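Local coordinates for pyruvate kinase 1 (Trypanosoma brucei brucei, PDB 4KCT), which catalyses the last step of glycolysis, phosphoryl transfer from phosphoenolpyruvate to ADP to give pyruvate and ATP, and also has an intrinsic oxaloacetate decarboxylase activity, at residues A[210-215]-A[239-244]; A[261-266]-A[277-282]; A[281-286]-A[323-328]. One frame throughout, in Å; residues are numbered along the deposited sequence.

Contact 1. Residues A[210-215]-A[239-244]; sequences FASFIR and KIENHQ. With MG (magnesium ion), chain C; PYR (pyruvic acid), chain E.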
loop_
_atom_site.group_PDB
_atom_site.type_symbol
_atom_site.label_atom_id
_atom_site.label_comp_id
_atom_site.label_asym_id
_atom_site.label_seq_id
_atom_site.Cartn_x
_atom_site.Cartn_y
_atom_site.Cartn_z
ATOM N N PHE A 210 39.411 -5.182 -3.376
ATOM C CA PHE A 210 38.522 -5.799 -2.419
ATOM C C PHE A 210 39.277 -5.852 -1.093
ATOM O O PHE A 210 40.193 -6.665 -0.933
ATOM C CB PHE A 210 38.171 -7.243 -2.846
ATOM C CG PHE A 210 37.447 -7.351 -4.170
ATOM C CD1 PHE A 210 36.850 -6.244 -4.765
ATOM C CD2 PHE A 210 37.303 -8.594 -4.780
ATOM C CE1 PHE A 210 36.145 -6.369 -5.962
ATOM C CE2 PHE A 210 36.552 -8.736 -5.942
ATOM C CZ PHE A 210 35.991 -7.622 -6.545
ATOM N N ALA A 211 38.938 -4.948 -0.175
ATOM C CA ALA A 211 39.749 -4.722 1.024
ATOM C C ALA A 211 39.241 -5.610 2.146
ATOM O O ALA A 211 38.076 -5.509 2.552
ATOM C CB ALA A 211 39.677 -3.250 1.446
ATOM N N SER A 212 40.111 -6.494 2.629
ATOM C CA SER A 212 39.727 -7.517 3.595
ATOM C C SER A 212 39.482 -6.979 4.985
ATOM O O SER A 212 40.162 -6.016 5.450
ATOM C CB SER A 212 40.767 -8.638 3.643
ATOM O OG SER A 212 40.724 -9.401 2.451
ATOM N N PHE A 213 38.509 -7.596 5.653
ATOM C CA PHE A 213 38.254 -7.372 7.092
ATOM C C PHE A 213 38.095 -5.909 7.470
ATOM O O PHE A 213 38.628 -5.459 8.497
ATOM C CB PHE A 213 39.362 -8.021 7.956
ATOM C CG PHE A 213 38.915 -9.276 8.644
ATOM C CD1 PHE A 213 38.180 -9.204 9.834
ATOM C CD2 PHE A 213 39.045 -10.519 8.004
ATOM C CE1 PHE A 213 37.671 -10.360 10.425
ATOM C CE2 PHE A 213 38.547 -11.678 8.596
ATOM C CZ PHE A 213 37.830 -11.595 9.793
ATOM N N ILE A 214 37.265 -5.192 6.726
ATOM C CA ILE A 214 36.985 -3.801 7.070
ATOM C C ILE A 214 36.048 -3.736 8.291
ATOM O O ILE A 214 34.931 -4.290 8.277
ATOM C CB ILE A 214 36.384 -3.038 5.859
ATOM C CG1 ILE A 214 37.439 -2.926 4.725
ATOM C CG2 ILE A 214 35.875 -1.656 6.276
ATOM C CD1 ILE A 214 38.711 -2.145 5.097
ATOM N N ARG A 215 36.522 -3.085 9.351
ATOM C CA ARG A 215 35.760 -3.070 10.583
ATOM C C ARG A 215 35.098 -1.728 10.841
ATOM O O ARG A 215 34.106 -1.660 11.565
ATOM C CB ARG A 215 36.621 -3.514 11.764
ATOM C CG ARG A 215 37.063 -4.972 11.670
ATOM C CD ARG A 215 38.501 -5.157 12.152
ATOM N NE ARG A 215 39.505 -4.961 11.095
ATOM C CZ ARG A 215 40.753 -4.551 11.327
ATOM N NH1 ARG A 215 41.634 -4.437 10.332
ATOM N NH2 ARG A 215 41.132 -4.299 12.570
ATOM N N LYS A 239 35.205 -5.434 2.245
ATOM C CA LYS A 239 34.702 -6.773 2.545
ATOM C C LYS A 239 34.261 -6.838 3.988
ATOM O O LYS A 239 35.002 -6.456 4.898
ATOM C CB LYS A 239 35.759 -7.842 2.274
ATOM C CG LYS A 239 36.295 -7.781 0.840
ATOM C CD LYS A 239 37.532 -8.673 0.664
ATOM C CE LYS A 239 37.310 -10.076 1.199
ATOM N NZ LYS A 239 38.572 -10.873 1.055
ATOM N N ILE A 240 32.997 -7.164 4.174
ATOM C CA ILE A 240 32.430 -7.304 5.507
ATOM C C ILE A 240 32.601 -8.756 5.966
ATOM O O ILE A 240 31.984 -9.679 5.395
ATOM C CB ILE A 240 30.930 -6.941 5.474
ATOM C CG1 ILE A 240 30.742 -5.542 4.897
ATOM C CG2 ILE A 240 30.274 -7.102 6.866
ATOM C CD1 ILE A 240 31.439 -4.442 5.698
ATOM N N GLU A 241 33.408 -8.964 7.010
ATOM C CA GLU A 241 33.839 -10.306 7.356
ATOM C C GLU A 241 33.649 -10.654 8.826
ATOM O O GLU A 241 34.052 -11.737 9.246
ATOM C CB GLU A 241 35.326 -10.520 6.983
ATOM C CG GLU A 241 35.713 -10.004 5.623
ATOM C CD GLU A 241 36.872 -10.783 5.017
ATOM O OE1 GLU A 241 36.698 -11.994 4.740
ATOM O OE2 GLU A 241 37.880 -10.157 4.672
ATOM N N ASN A 242 33.147 -9.706 9.626
ATOM C CA ASN A 242 32.974 -9.944 11.068
ATOM C C ASN A 242 31.919 -9.017 11.652
ATOM O O ASN A 242 31.310 -8.219 10.914
ATOM C CB ASN A 242 34.327 -9.794 11.831
ATOM C CG ASN A 242 34.660 -8.334 12.182
ATOM O OD1 ASN A 242 34.335 -7.404 11.430
ATOM N ND2 ASN A 242 35.362 -8.140 13.310
ATOM N N HIS A 243 31.638 -9.155 12.946
ATOM C CA HIS A 243 30.485 -8.461 13.512
ATOM C C HIS A 243 30.679 -6.944 13.494
ATOM O O HIS A 243 29.712 -6.198 13.371
ATOM C CB HIS A 243 30.166 -8.962 14.917
ATOM C CG HIS A 243 31.006 -8.324 15.971
ATOM N ND1 HIS A 243 32.329 -8.614 16.107
ATOM C CD2 HIS A 243 30.752 -7.222 16.802
ATOM C CE1 HIS A 243 32.866 -7.797 17.044
ATOM N NE2 HIS A 243 31.903 -6.936 17.455
ATOM N N GLN A 244 31.926 -6.476 13.628
ATOM C CA GLN A 244 32.214 -5.024 13.554
ATOM C C GLN A 244 31.831 -4.439 12.215
ATOM O O GLN A 244 31.232 -3.377 12.154
ATOM C CB GLN A 244 33.711 -4.734 13.794
ATOM C CG GLN A 244 34.209 -5.132 15.167
ATOM C CD GLN A 244 35.734 -5.061 15.251
ATOM O OE1 GLN A 244 36.448 -5.962 14.788
ATOM N NE2 GLN A 244 36.222 -3.936 15.683
HETATM MG MG MG C . 37.595 -13.508 3.818
HETATM C C PYR E . 35.473 -14.631 2.448
HETATM O O PYR E . 34.377 -15.123 2.062
HETATM O OXT PYR E . 35.784 -14.662 3.673
HETATM C CA PYR E . 36.341 -13.892 1.480
HETATM O O3 PYR E . 37.438 -13.432 1.844
HETATM C CB PYR E . 35.828 -13.610 0.091
HETATM O O HOH W 1 34.428 -6.920 8.598
HETATM O O HOH W 2 39.421 -12.128 4.150
HETATM O O HOH W 3 39.021 -14.997 3.275
#
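E241 and F213 meet through a carboxylate shared between metal and backbone. E241 OE1 binds the magnesium ion at 2.0 Å, while OE2 accepts the amide of F213 (N to OE2 2.8 Å) on its anti lone pair, in a bent bond with an angle of 139° at the hydrogen. Water 2, itself a magnesium ligand, donates to the same OE2. With both oxygens held, the carboxylate has little freedom to rotate. E241 CB lies over the centre of the F213 ring, 3.8 Å from the centroid, as a CH-pi contact.

K239 bends at chi3 (50°), which brings NZ to S212 OG at 3.0 Å and pyruvate O3 at 2.9 Å, with a salt bridge to D84. S212 OG in turn is hydrogen-bonded with T85 O. Strands 208-211 and 235-240, neighbouring parallel strands of the TIM barrel, are joined through helix 217-227 as a beta-alpha-beta unit, with the active site at the C-terminal end of the barrel. K239 N donates to A211 O, and I214 N to K239 O (3.2 Å).

Beyond the strands, water 1 accepts from E241 N and donates to I214 O and N242 OD1. N242 is the N-cap of helix 243-247, its OD1 also bonded to G245 N, and its ND2 reaches Q244 OE1 within both amide planes. In the conformer given, R215 CG packs against that same oxygen and NE donates to F213 O (2.8 Å).

Contact 2. Residues A[261-266]-A[277-282]; sequences VARGDL and VAQMCI. With MG (magnesium ion), chain C; PYR (pyruvic acid), chain E.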
loop_
_atom_site.group_PDB
_atom_site.type_symbol
_atom_site.label_atom_id
_atom_site.label_comp_id
_atom_site.label_asym_id
_atom_site.label_seq_id
_atom_site.Cartn_x
_atom_site.Cartn_y
_atom_site.Cartn_z
ATOM N N VAL A 261 29.874 -8.968 0.573
ATOM C CA VAL A 261 29.461 -9.801 1.676
ATOM C C VAL A 261 30.338 -11.048 1.686
ATOM O O VAL A 261 30.174 -11.930 0.842
ATOM C CB VAL A 261 27.954 -10.197 1.551
ATOM C CG1 VAL A 261 27.516 -11.062 2.741
ATOM C CG2 VAL A 261 27.090 -8.939 1.445
ATOM N N ALA A 262 31.375 -11.033 2.519
ATOM C CA ALA A 262 32.437 -12.023 2.421
ATOM C C ALA A 262 32.091 -13.209 3.330
ATOM O O ALA A 262 32.460 -13.235 4.499
ATOM C CB ALA A 262 33.772 -11.403 2.821
ATOM N N ARG A 263 31.220 -14.080 2.833
ATOM C CA ARG A 263 30.491 -15.016 3.687
ATOM C C ARG A 263 31.359 -16.083 4.347
ATOM O O ARG A 263 30.943 -16.681 5.325
ATOM C CB ARG A 263 29.355 -15.671 2.916
ATOM C CG ARG A 263 28.289 -14.663 2.512
ATOM C CD ARG A 263 27.111 -15.370 1.888
ATOM N NE ARG A 263 27.517 -16.308 0.833
ATOM C CZ ARG A 263 26.653 -17.039 0.144
ATOM N NH1 ARG A 263 25.357 -16.917 0.392
ATOM N NH2 ARG A 263 27.082 -17.997 -0.678
ATOM N N GLY A 264 32.549 -16.329 3.789
ATOM C CA GLY A 264 33.456 -17.349 4.329
ATOM C C GLY A 264 33.904 -16.973 5.722
ATOM O O GLY A 264 33.518 -17.617 6.719
ATOM N N ASP A 265 34.626 -15.860 5.815
ATOM C CA ASP A 265 35.061 -15.356 7.116
ATOM C C ASP A 265 33.866 -14.952 7.996
ATOM O O ASP A 265 33.859 -15.159 9.225
ATOM C CB ASP A 265 36.050 -14.198 6.918
ATOM C CG ASP A 265 37.476 -14.697 6.606
ATOM O OD1 ASP A 265 38.075 -14.290 5.570
ATOM O OD2 ASP A 265 37.922 -15.616 7.321
ATOM N N LEU A 266 32.859 -14.352 7.383
ATOM C CA LEU A 266 31.727 -13.873 8.162
ATOM C C LEU A 266 31.080 -15.019 8.938
ATOM O O LEU A 266 30.678 -14.842 10.093
ATOM C CB LEU A 266 30.690 -13.170 7.257
ATOM C CG LEU A 266 29.557 -12.438 7.943
ATOM C CD1 LEU A 266 30.113 -11.394 8.916
ATOM C CD2 LEU A 266 28.667 -11.761 6.893
ATOM N N VAL A 277 20.904 -13.286 7.514
ATOM C CA VAL A 277 20.319 -12.053 7.982
ATOM C C VAL A 277 21.260 -10.871 7.653
ATOM O O VAL A 277 20.828 -9.874 7.086
ATOM C CB VAL A 277 20.088 -12.115 9.505
ATOM C CG1 VAL A 277 19.543 -10.794 10.022
ATOM C CG2 VAL A 277 19.157 -13.293 9.857
ATOM N N ALA A 278 22.549 -11.025 7.958
ATOM C CA ALA A 278 23.548 -10.025 7.546
ATOM C C ALA A 278 23.482 -9.769 6.042
ATOM O O ALA A 278 23.492 -8.621 5.586
ATOM C CB ALA A 278 24.952 -10.482 7.943
ATOM N N GLN A 279 23.414 -10.843 5.269
ATOM C CA GLN A 279 23.443 -10.718 3.810
ATOM C C GLN A 279 22.262 -9.857 3.334
ATOM O O GLN A 279 22.429 -8.910 2.540
ATOM C CB GLN A 279 23.343 -12.112 3.157
ATOM C CG GLN A 279 23.202 -12.059 1.639
ATOM C CD GLN A 279 23.336 -13.433 0.998
ATOM O OE1 GLN A 279 24.153 -14.258 1.441
ATOM N NE2 GLN A 279 22.585 -13.665 -0.087
ATOM N N MET A 280 21.059 -10.211 3.777
ATOM C CA MET A 280 19.880 -9.484 3.339
ATOM C C MET A 280 19.971 -8.015 3.716
ATOM O O MET A 280 19.572 -7.144 2.957
ATOM C CB MET A 280 18.626 -10.083 3.972
ATOM C CG MET A 280 18.249 -11.443 3.407
ATOM S SD MET A 280 16.990 -12.207 4.469
ATOM C CE MET A 280 15.550 -11.339 3.908
ATOM N N CYS A 281 20.362 -7.764 4.953
ATOM C CA CYS A 281 20.475 -6.401 5.464
ATOM C C CYS A 281 21.514 -5.557 4.690
ATOM O O CYS A 281 21.197 -4.492 4.193
ATOM C CB CYS A 281 20.836 -6.437 6.942
ATOM S SG CYS A 281 21.125 -4.792 7.619
ATOM N N ILE A 282 22.699 -6.129 4.466
ATOM C CA ILE A 282 23.774 -5.427 3.786
ATOM C C ILE A 282 23.432 -5.176 2.306
ATOM O O ILE A 282 23.610 -4.060 1.794
ATOM C CB ILE A 282 25.087 -6.203 3.901
ATOM C CG1 ILE A 282 25.600 -6.176 5.352
ATOM C CG2 ILE A 282 26.131 -5.654 2.949
ATOM C CD1 ILE A 282 26.681 -7.226 5.602
HETATM MG MG MG C . 37.595 -13.508 3.818
HETATM C C PYR E . 35.473 -14.631 2.448
HETATM O O PYR E . 34.377 -15.123 2.062
HETATM O OXT PYR E . 35.784 -14.662 3.673
HETATM C CA PYR E . 36.341 -13.892 1.480
HETATM O O3 PYR E . 37.438 -13.432 1.844
HETATM C CB PYR E . 35.828 -13.610 0.091
HETATM O O HOH W 2 39.421 -12.128 4.150
HETATM O O HOH W 3 39.021 -14.997 3.275
#
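R263 and Q279 supply the polar link. R263 NH1 donates to Q279 OE1 over 3.1 Å, meeting a lone pair in the carbonyl plane, though the oxygen lies 20° out of the guanidinium plane. Guanidinium and amide are turned 49° against each other. Q279 reaches across with CG anti to the backbone N (chi1 173°) and the chain extended beyond it, while its NE2 turns to N323. The strongest tie of the arginine is the NH2 salt bridge with D316; NH2 also bonds T297 O and NE bonds A296 O. Several acceptors therefore fix the rotation of the guanidinium.

Apolar packing lies beside this bond. V261 CG2 meets I282 CG2 at 3.7 Å, methyl to methyl, with V261 CG1 against Q279 CA. The looser L266 CD2 to A278 CB contact, 4.1 Å, extends the apolar layer along the helix.

Ligand bonds occupy the part of 261-266 turned from helix 275-289. G264 N donates to pyruvate O at 2.8 Å and D265 N to pyruvate OXT at 2.7 Å, and D265 OD1 binds the magnesium ion at 2.0 Å. R311 of the second subunit donates to the carbonyls of R263 and G264.

Strand 258-262 of the TIM barrel thus runs into a short helix, with the outer helix 275-289 packed behind; its first-turn amides hold the carboxylate of the bound pyruvate, as part of the pyruvate kinase active site.

Contact 3. Residues A[281-286]-A[323-328]; sequences CIISKC and NGADCV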
loop_
_atom_site.group_PDB
_atom_site.type_symbol
_atom_site.label_atom_id
_atom_site.label_comp_id
_atom_site.label_asym_id
_atom_site.label_seq_id
_atom_site.Cartn_x
_atom_site.Cartn_y
_atom_site.Cartn_z
ATOM N N CYS A 281 20.362 -7.764 4.953
ATOM C CA CYS A 281 20.475 -6.401 5.464
ATOM C C CYS A 281 21.514 -5.557 4.690
ATOM O O CYS A 281 21.197 -4.492 4.193
ATOM C CB CYS A 281 20.836 -6.437 6.942
ATOM S SG CYS A 281 21.125 -4.792 7.619
ATOM N N ILE A 282 22.699 -6.129 4.466
ATOM C CA ILE A 282 23.774 -5.427 3.786
ATOM C C ILE A 282 23.432 -5.176 2.306
ATOM O O ILE A 282 23.610 -4.060 1.794
ATOM C CB ILE A 282 25.087 -6.203 3.901
ATOM C CG1 ILE A 282 25.600 -6.176 5.352
ATOM C CG2 ILE A 282 26.131 -5.654 2.949
ATOM C CD1 ILE A 282 26.681 -7.226 5.602
ATOM N N ILE A 283 22.891 -6.178 1.632
ATOM C CA ILE A 283 22.530 -5.971 0.242
ATOM C C ILE A 283 21.492 -4.858 0.098
ATOM O O ILE A 283 21.645 -3.928 -0.739
ATOM C CB ILE A 283 22.045 -7.265 -0.437
ATOM C CG1 ILE A 283 23.237 -8.239 -0.600
ATOM C CG2 ILE A 283 21.419 -6.918 -1.793
ATOM C CD1 ILE A 283 22.821 -9.674 -1.037
ATOM N N SER A 284 20.453 -4.914 0.927
ATOM C CA SER A 284 19.393 -3.896 0.863
ATOM C C SER A 284 19.920 -2.506 1.199
ATOM O O SER A 284 19.570 -1.538 0.540
ATOM C CB SER A 284 18.222 -4.271 1.765
ATOM O OG SER A 284 17.569 -5.435 1.206
ATOM N N LYS A 285 20.803 -2.414 2.184
ATOM C CA LYS A 285 21.398 -1.126 2.508
ATOM C C LYS A 285 22.207 -0.575 1.334
ATOM O O LYS A 285 22.173 0.628 1.071
ATOM C CB LYS A 285 22.283 -1.219 3.775
ATOM C CG LYS A 285 21.475 -1.238 5.090
ATOM C CD LYS A 285 22.413 -1.383 6.285
ATOM C CE LYS A 285 21.667 -1.296 7.618
ATOM N NZ LYS A 285 21.251 0.093 7.916
ATOM N N CYS A 286 22.972 -1.433 0.660
ATOM C CA CYS A 286 23.698 -0.999 -0.545
ATOM C C CYS A 286 22.770 -0.557 -1.677
ATOM O O CYS A 286 23.079 0.400 -2.391
ATOM C CB CYS A 286 24.647 -2.103 -1.046
ATOM S SG CYS A 286 26.070 -2.343 0.056
ATOM N N ASN A 323 17.717 -11.101 -3.704
ATOM C CA ASN A 323 18.024 -10.192 -2.575
ATOM C C ASN A 323 18.360 -8.769 -3.077
ATOM O O ASN A 323 18.336 -7.831 -2.285
ATOM C CB ASN A 323 19.241 -10.675 -1.771
ATOM C CG ASN A 323 18.940 -11.865 -0.858
ATOM O OD1 ASN A 323 19.876 -12.492 -0.359
ATOM N ND2 ASN A 323 17.650 -12.148 -0.592
ATOM N N GLY A 324 18.990 -8.688 -4.256
ATOM C CA GLY A 324 19.355 -7.379 -4.823
ATOM C C GLY A 324 20.836 -7.191 -5.119
ATOM O O GLY A 324 21.280 -6.077 -5.390
ATOM N N ALA A 325 21.607 -8.268 -5.036
ATOM C CA ALA A 325 23.057 -8.166 -5.243
ATOM C C ALA A 325 23.331 -7.768 -6.704
ATOM O O ALA A 325 22.686 -8.288 -7.609
ATOM C CB ALA A 325 23.724 -9.508 -4.937
ATOM N N ASP A 326 24.284 -6.856 -6.933
ATOM C CA ASP A 326 24.716 -6.586 -8.321
ATOM C C ASP A 326 25.467 -7.783 -8.894
ATOM O O ASP A 326 25.243 -8.173 -10.055
ATOM C CB ASP A 326 25.598 -5.324 -8.406
ATOM C CG ASP A 326 24.859 -4.052 -7.952
ATOM O OD1 ASP A 326 24.743 -3.867 -6.695
ATOM O OD2 ASP A 326 24.559 -3.159 -8.838
ATOM N N CYS A 327 26.365 -8.338 -8.089
ATOM C CA CYS A 327 27.319 -9.341 -8.530
ATOM C C CYS A 327 27.232 -10.563 -7.651
ATOM O O CYS A 327 27.012 -10.460 -6.435
ATOM C CB CYS A 327 28.765 -8.828 -8.406
ATOM S SG CYS A 327 29.081 -7.324 -9.318
ATOM N N VAL A 328 27.633 -11.688 -8.237
ATOM C CA VAL A 328 27.925 -12.878 -7.509
ATOM C C VAL A 328 29.338 -13.328 -7.865
ATOM O O VAL A 328 29.897 -12.927 -8.884
ATOM C CB VAL A 328 26.906 -14.008 -7.850
ATOM C CG1 VAL A 328 25.563 -13.702 -7.172
ATOM C CG2 VAL A 328 26.686 -14.093 -9.353
HETATM O O HOH W 4 17.314 -5.360 -1.628
#
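I283, on the outer helix 275-289 of the TIM barrel, packs against the Schellman motif that ends helix 311-323 and turns the chain toward strand 327-330. The tight part is the work of this one side chain. With CG2 anti to the backbone N and CG1 anti to the carbonyl carbon (chi1 -69°), the two branches part to meet different surfaces. CG2 presses on the backbone of the turn, 3.3 Å from N323 O and 3.4 Å from G324 C, and is also close to A325 N. I283 CD1, at the end of the longer branch, touches N323 CB at 3.8 Å. The same I283 CD1 lies 4.0 Å from A325 CB. I283 and N323 cross at about a right angle.

G324, with its positive phi (123°), is the first residue past the helix in the Schellman motif, and it is on its carbonyl carbon that the I283 methyl packs. I283 also packs on V293 of strand 293-296. G324 O is hydrogen-bonded to N287 of the same outer helix and to R414.

The other side is looser and polar, and no direct hydrogen bond joins the two segments. S284 OG stays 4.3 Å from N323 O, and a water fills the gap. The hydroxyl is also hydrogen-bonded to M280 O and to N7 of the second subunit, so this flank looks onto the subunit interface. The amide of N323 turns away to Q279, through OD1. Water 4 bridges the two segments, 2.8 Å from S284 OG and 2.8 Å from N323 O, to which it donates.

How the contacts relate
From the N terminus, contact 1 comes first, closing the loop through helix 217-227 that brings strand 208-211 beside strand 235-240. Contact 2 follows in series, closing the short connection through helix 263-269 from strand 258-262 to helix 275-289. Contact 3 starts on that helix, sharing C281 and I282 with contact 2, and spans strand 293-296 and helix 311-323 to reach the turn that leads into strand 327-330. None encloses another. Contacts 1 and 2 meet at the magnesium ion, where E241 OE1 and D265 OD1 are both ligands, and along neighbouring barrel strands; Q279 NE2 to N323 OD1 ties contact 2 to contact 3. Together they run from active site to outer helices and the second subunit.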